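Local coordinates for protein Trypsin/factor XIIA inhibitor (Zea mays, PDB 1BEA) that inhibits mammalian trypsin strongly and, as a specific inhibitor, blocks factor XIIa, the activated Hageman factor of blood clotting, at residues A[49-53]-A[54-58]; A[84-88]-A[89-93]. One frame throughout, in Å; residues are numbered along the deposited sequence.

Contacts 1 and 2 each lie where a loop runs into a helix of this cereal trypsin/alpha-amylase inhibitor, whose regular structure is all helix. Contact 1 (49-58) joins helix 37-49 to helix 56-65. Contact 2 (84-93) starts helix 88-95, the next helix along the chain. Their centres are 24 Å apart, on opposite sides of the centre of the chain. Their nearest atoms stay about 10 Å apart, so they do not touch. Helix 56-65 relates them: contact 1 holds its first turn, and M64 and D65 at its far end bind arginines of contact 2. Both contacts hold disulfide cysteines. Both lie away from R34 and L35, where target proteases cleave.

Contact 1 (A[49-53]-A[54-58]); sequences ADIPA and YCRCT
R56 reaches back across the short linker between helix 37-49 and helix 56-65 in this four-helix inhibitor fold. Its chain is extended from CG to NE, which carries the guanidinium alongside the backbone of 49-53. R56 NH2 donates to A49 O at 2.9 Å. R56 NE donates to I51 O at 2.7 Å. Neither bond is straight, and I51 O sits 28° out of the guanidinium plane. The two bonds, to A49 O and I51 O, fix the rotation of the group. A53 CA lies over one of its faces. The positive charge sits by carbonyls at the C-terminal end of helix 37-49, where it may offset the helix dipole.

On the other side of the linker Y54 folds back over P52. With chi1 at 49°, the CG of Y54 is flanked by both backbone branches, which brings the ring onto the proline. P52 CB lies over one face, 3.7 Å from the centroid of the Y54 ring, in a CH-pi contact. I51 CG2 packs against C55 CB at 3.8 Å.

The backbone sets these positions through two overlapping turns. C55 N donates to P52 O at 2.9 Å, and R56 N donates to A53 O at 3.2 Å.

Farther out, R56 NH1 bonds to A107 O, and R56 NE has a weak second bond to L48 O. Disulfides C55-C6 and C57-C115 tie the start of the helix to both ends of the chain. A water bridges the helix start: it donates to A53 O at 3.2 Å and accepts from C57 N.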
loop_
_atom_site.group_PDB
_atom_site.type_symbol
_atom_site.label_atom_id
_atom_site.label_comp_id
_atom_site.label_asym_id
_atom_site.label_seq_id
_atom_site.Cartn_x
_atom_site.Cartn_y
_atom_site.Cartn_z
ATOM N N ALA A 49 -8.932 3.618 2.547
ATOM C CA ALA A 49 -9.806 4.627 3.113
ATOM C C ALA A 49 -10.153 4.387 4.579
ATOM O O ALA A 49 -10.534 5.349 5.278
ATOM C CB ALA A 49 -11.061 4.711 2.326
ATOM N N ASP A 50 -10.041 3.137 5.054
ATOM C CA ASP A 50 -10.361 2.840 6.476
ATOM C C ASP A 50 -9.265 3.392 7.378
ATOM O O ASP A 50 -9.401 3.470 8.600
ATOM C CB ASP A 50 -10.497 1.333 6.714
ATOM C CG ASP A 50 -11.889 0.804 6.359
ATOM O OD1 ASP A 50 -12.883 1.541 6.496
ATOM O OD2 ASP A 50 -12.001 -0.361 5.927
ATOM N N ILE A 51 -8.163 3.768 6.751
ATOM C CA ILE A 51 -7.051 4.334 7.457
ATOM C C ILE A 51 -7.275 5.857 7.489
ATOM O O ILE A 51 -7.717 6.461 6.507
ATOM C CB ILE A 51 -5.740 3.991 6.743
ATOM C CG1 ILE A 51 -5.348 2.529 7.054
ATOM C CG2 ILE A 51 -4.677 4.925 7.178
ATOM C CD1 ILE A 51 -4.242 1.970 6.189
ATOM N N PRO A 52 -7.053 6.477 8.652
ATOM C CA PRO A 52 -7.225 7.931 8.815
ATOM C C PRO A 52 -6.438 8.651 7.766
ATOM O O PRO A 52 -5.326 8.276 7.484
ATOM C CB PRO A 52 -6.683 8.225 10.211
ATOM C CG PRO A 52 -6.367 6.877 10.849
ATOM C CD PRO A 52 -6.724 5.783 9.912
ATOM N N ALA A 53 -7.037 9.677 7.182
ATOM C CA ALA A 53 -6.404 10.442 6.126
ATOM C C ALA A 53 -4.974 10.804 6.417
ATOM O O ALA A 53 -4.117 10.659 5.555
ATOM C CB ALA A 53 -7.206 11.696 5.851
ATOM N N TYR A 54 -4.688 11.264 7.630
ATOM C CA TYR A 54 -3.299 11.655 7.967
ATOM C C TYR A 54 -2.241 10.542 7.883
ATOM O O TYR A 54 -1.051 10.832 7.714
ATOM C CB TYR A 54 -3.209 12.331 9.352
ATOM C CG TYR A 54 -3.896 11.601 10.485
ATOM C CD1 TYR A 54 -5.282 11.729 10.693
ATOM C CD2 TYR A 54 -3.164 10.785 11.361
ATOM C CE1 TYR A 54 -5.929 11.055 11.746
ATOM C CE2 TYR A 54 -3.797 10.090 12.435
ATOM C CZ TYR A 54 -5.182 10.232 12.621
ATOM O OH TYR A 54 -5.817 9.557 13.664
ATOM N N CYS A 55 -2.674 9.287 8.001
ATOM C CA CYS A 55 -1.770 8.133 7.933
ATOM C C CYS A 55 -1.771 7.412 6.586
ATOM O O CYS A 55 -1.029 6.449 6.435
ATOM C CB CYS A 55 -2.154 7.071 8.970
ATOM S SG CYS A 55 -2.005 7.565 10.711
ATOM N N ARG A 56 -2.558 7.867 5.610
ATOM C CA ARG A 56 -2.639 7.148 4.356
ATOM C C ARG A 56 -1.327 6.995 3.608
ATOM O O ARG A 56 -0.992 5.894 3.162
ATOM C CB ARG A 56 -3.755 7.735 3.505
ATOM C CG ARG A 56 -5.099 7.149 3.910
ATOM C CD ARG A 56 -6.271 7.976 3.464
ATOM N NE ARG A 56 -7.545 7.639 4.128
ATOM C CZ ARG A 56 -8.644 8.385 4.028
ATOM N NH1 ARG A 56 -8.609 9.485 3.308
ATOM N NH2 ARG A 56 -9.762 8.053 4.648
ATOM N N CYS A 57 -0.535 8.049 3.504
ATOM C CA CYS A 57 0.748 7.936 2.788
ATOM C C CYS A 57 1.734 7.017 3.519
ATOM O O CYS A 57 2.541 6.303 2.920
ATOM C CB CYS A 57 1.389 9.319 2.602
ATOM S SG CYS A 57 0.512 10.500 1.516
ATOM N N THR A 58 1.685 7.067 4.830
ATOM C CA THR A 58 2.550 6.233 5.616
ATOM C C THR A 58 2.173 4.766 5.389
ATOM O O THR A 58 3.033 3.912 5.214
ATOM C CB THR A 58 2.404 6.633 7.074
ATOM O OG1 THR A 58 2.801 8.002 7.207
ATOM C CG2 THR A 58 3.292 5.801 7.979
HETATM O O HOH W 1 -1.112 11.043 4.515
#

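Contact 2 (A[84-88]-A[89-93]); sequences PGCPR and EVQRG
P87 is the N-cap residue of helix 88-95, and the first turn folds onto it. V90 N donates to P87 O at 2.8 Å. One residue on, R92 N donates to R88 O at 3.1 Å. The bend at chi2 (-85°) of E89 turns its carboxylate back beside P87. There E89 OE2 comes to 3.2 Å from P87 CB.

Q91 points into the protein. Q91 CG rests 3.8 Å from C86 SG, and Q91 NE2 gives a weak bond of 3.2 Å to C86 O. E81 O is a further acceptor for NE2, so this buried amide nitrogen has two carbonyl partners. The same side chain packs on V24, T28 and C29 of helix 18-29. The C86-C29 disulfide joins the loop to that helix of the inhibitor fold.

R88 and R92, one helical turn apart, run alongside each other in the same direction. R92 CD lies over one face of the R88 guanidinium, toward its rim, 3.4 Å above the plane. The two guanidinium planes stand 82° apart. R88 NH2 and R92 NE come within 3.5 Å of each other. Both form salt bridges to D65 OD1, whose charge probably offsets theirs. R88 NH1 donates to M64 O and L80 O.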
loop_
_atom_site.group_PDB
_atom_site.type_symbol
_atom_site.label_atom_id
_atom_site.label_comp_id
_atom_site.label_asym_id
_atom_site.label_seq_id
_atom_site.Cartn_x
_atom_site.Cartn_y
_atom_site.Cartn_z
ATOM N N PRO A 84 9.504 -13.798 -9.068
ATOM C CA PRO A 84 10.182 -14.226 -10.287
ATOM C C PRO A 84 9.861 -13.271 -11.418
ATOM O O PRO A 84 8.701 -12.971 -11.646
ATOM C CB PRO A 84 9.615 -15.609 -10.532
ATOM C CG PRO A 84 9.358 -16.118 -9.181
ATOM C CD PRO A 84 8.931 -14.941 -8.334
ATOM N N GLY A 85 10.887 -12.762 -12.095
ATOM C CA GLY A 85 10.666 -11.857 -13.212
ATOM C C GLY A 85 9.732 -10.673 -12.994
ATOM O O GLY A 85 8.945 -10.332 -13.889
ATOM N N CYS A 86 9.837 -10.045 -11.818
ATOM C CA CYS A 86 9.038 -8.872 -11.447
ATOM C C CYS A 86 9.731 -8.190 -10.279
ATOM O O CYS A 86 9.372 -8.349 -9.104
ATOM C CB CYS A 86 7.643 -9.280 -11.041
ATOM S SG CYS A 86 6.651 -7.816 -10.720
ATOM N N PRO A 87 10.763 -7.419 -10.596
ATOM C CA PRO A 87 11.524 -6.711 -9.568
ATOM C C PRO A 87 10.707 -5.755 -8.714
ATOM O O PRO A 87 9.798 -5.056 -9.192
ATOM C CB PRO A 87 12.621 -5.993 -10.359
ATOM C CG PRO A 87 12.114 -5.928 -11.746
ATOM C CD PRO A 87 11.254 -7.136 -11.954
ATOM N N ARG A 88 11.081 -5.714 -7.441
ATOM C CA ARG A 88 10.436 -4.863 -6.453
ATOM C C ARG A 88 10.299 -3.418 -6.912
ATOM O O ARG A 88 9.294 -2.778 -6.634
ATOM C CB ARG A 88 11.208 -4.974 -5.148
ATOM C CG ARG A 88 11.645 -3.712 -4.567
ATOM C CD ARG A 88 12.101 -3.943 -3.166
ATOM N NE ARG A 88 12.504 -2.666 -2.604
ATOM C CZ ARG A 88 11.670 -1.860 -1.980
ATOM N NH1 ARG A 88 10.389 -2.189 -1.826
ATOM N NH2 ARG A 88 12.125 -0.711 -1.539
ATOM N N GLU A 89 11.282 -2.932 -7.668
ATOM C CA GLU A 89 11.252 -1.566 -8.189
ATOM C C GLU A 89 10.080 -1.327 -9.138
ATOM O O GLU A 89 9.546 -0.207 -9.257
ATOM C CB GLU A 89 12.566 -1.233 -8.915
ATOM C CG GLU A 89 13.339 -2.442 -9.422
ATOM C CD GLU A 89 14.255 -3.054 -8.361
ATOM O OE1 GLU A 89 14.927 -2.303 -7.614
ATOM O OE2 GLU A 89 14.311 -4.299 -8.269
ATOM N N VAL A 90 9.688 -2.368 -9.848
ATOM C CA VAL A 90 8.571 -2.214 -10.753
ATOM C C VAL A 90 7.249 -2.071 -10.014
ATOM O O VAL A 90 6.405 -1.277 -10.400
ATOM C CB VAL A 90 8.439 -3.401 -11.688
ATOM C CG1 VAL A 90 7.527 -3.021 -12.841
ATOM C CG2 VAL A 90 9.819 -3.825 -12.200
ATOM N N GLN A 91 7.063 -2.845 -8.950
ATOM C CA GLN A 91 5.807 -2.788 -8.210
ATOM C C GLN A 91 5.664 -1.492 -7.400
ATOM O O GLN A 91 4.571 -0.956 -7.270
ATOM C CB GLN A 91 5.718 -4.010 -7.304
ATOM C CG GLN A 91 6.278 -5.271 -7.902
ATOM C CD GLN A 91 6.444 -6.320 -6.840
ATOM O OE1 GLN A 91 5.592 -6.453 -5.978
ATOM N NE2 GLN A 91 7.550 -7.059 -6.878
ATOM N N ARG A 92 6.784 -1.000 -6.874
ATOM C CA ARG A 92 6.860 0.244 -6.097
ATOM C C ARG A 92 6.291 1.450 -6.849
ATOM O O ARG A 92 5.466 2.230 -6.331
ATOM C CB ARG A 92 8.309 0.569 -5.802
ATOM C CG ARG A 92 8.808 0.145 -4.463
ATOM C CD ARG A 92 10.175 0.754 -4.219
ATOM N NE ARG A 92 10.193 1.708 -3.112
ATOM C CZ ARG A 92 10.130 3.024 -3.241
ATOM N NH1 ARG A 92 10.027 3.581 -4.424
ATOM N NH2 ARG A 92 10.223 3.793 -2.184
ATOM N N GLY A 93 6.783 1.627 -8.071
ATOM C CA GLY A 93 6.312 2.725 -8.886
ATOM C C GLY A 93 4.801 2.739 -8.945
ATOM O O GLY A 93 4.167 3.752 -8.708
#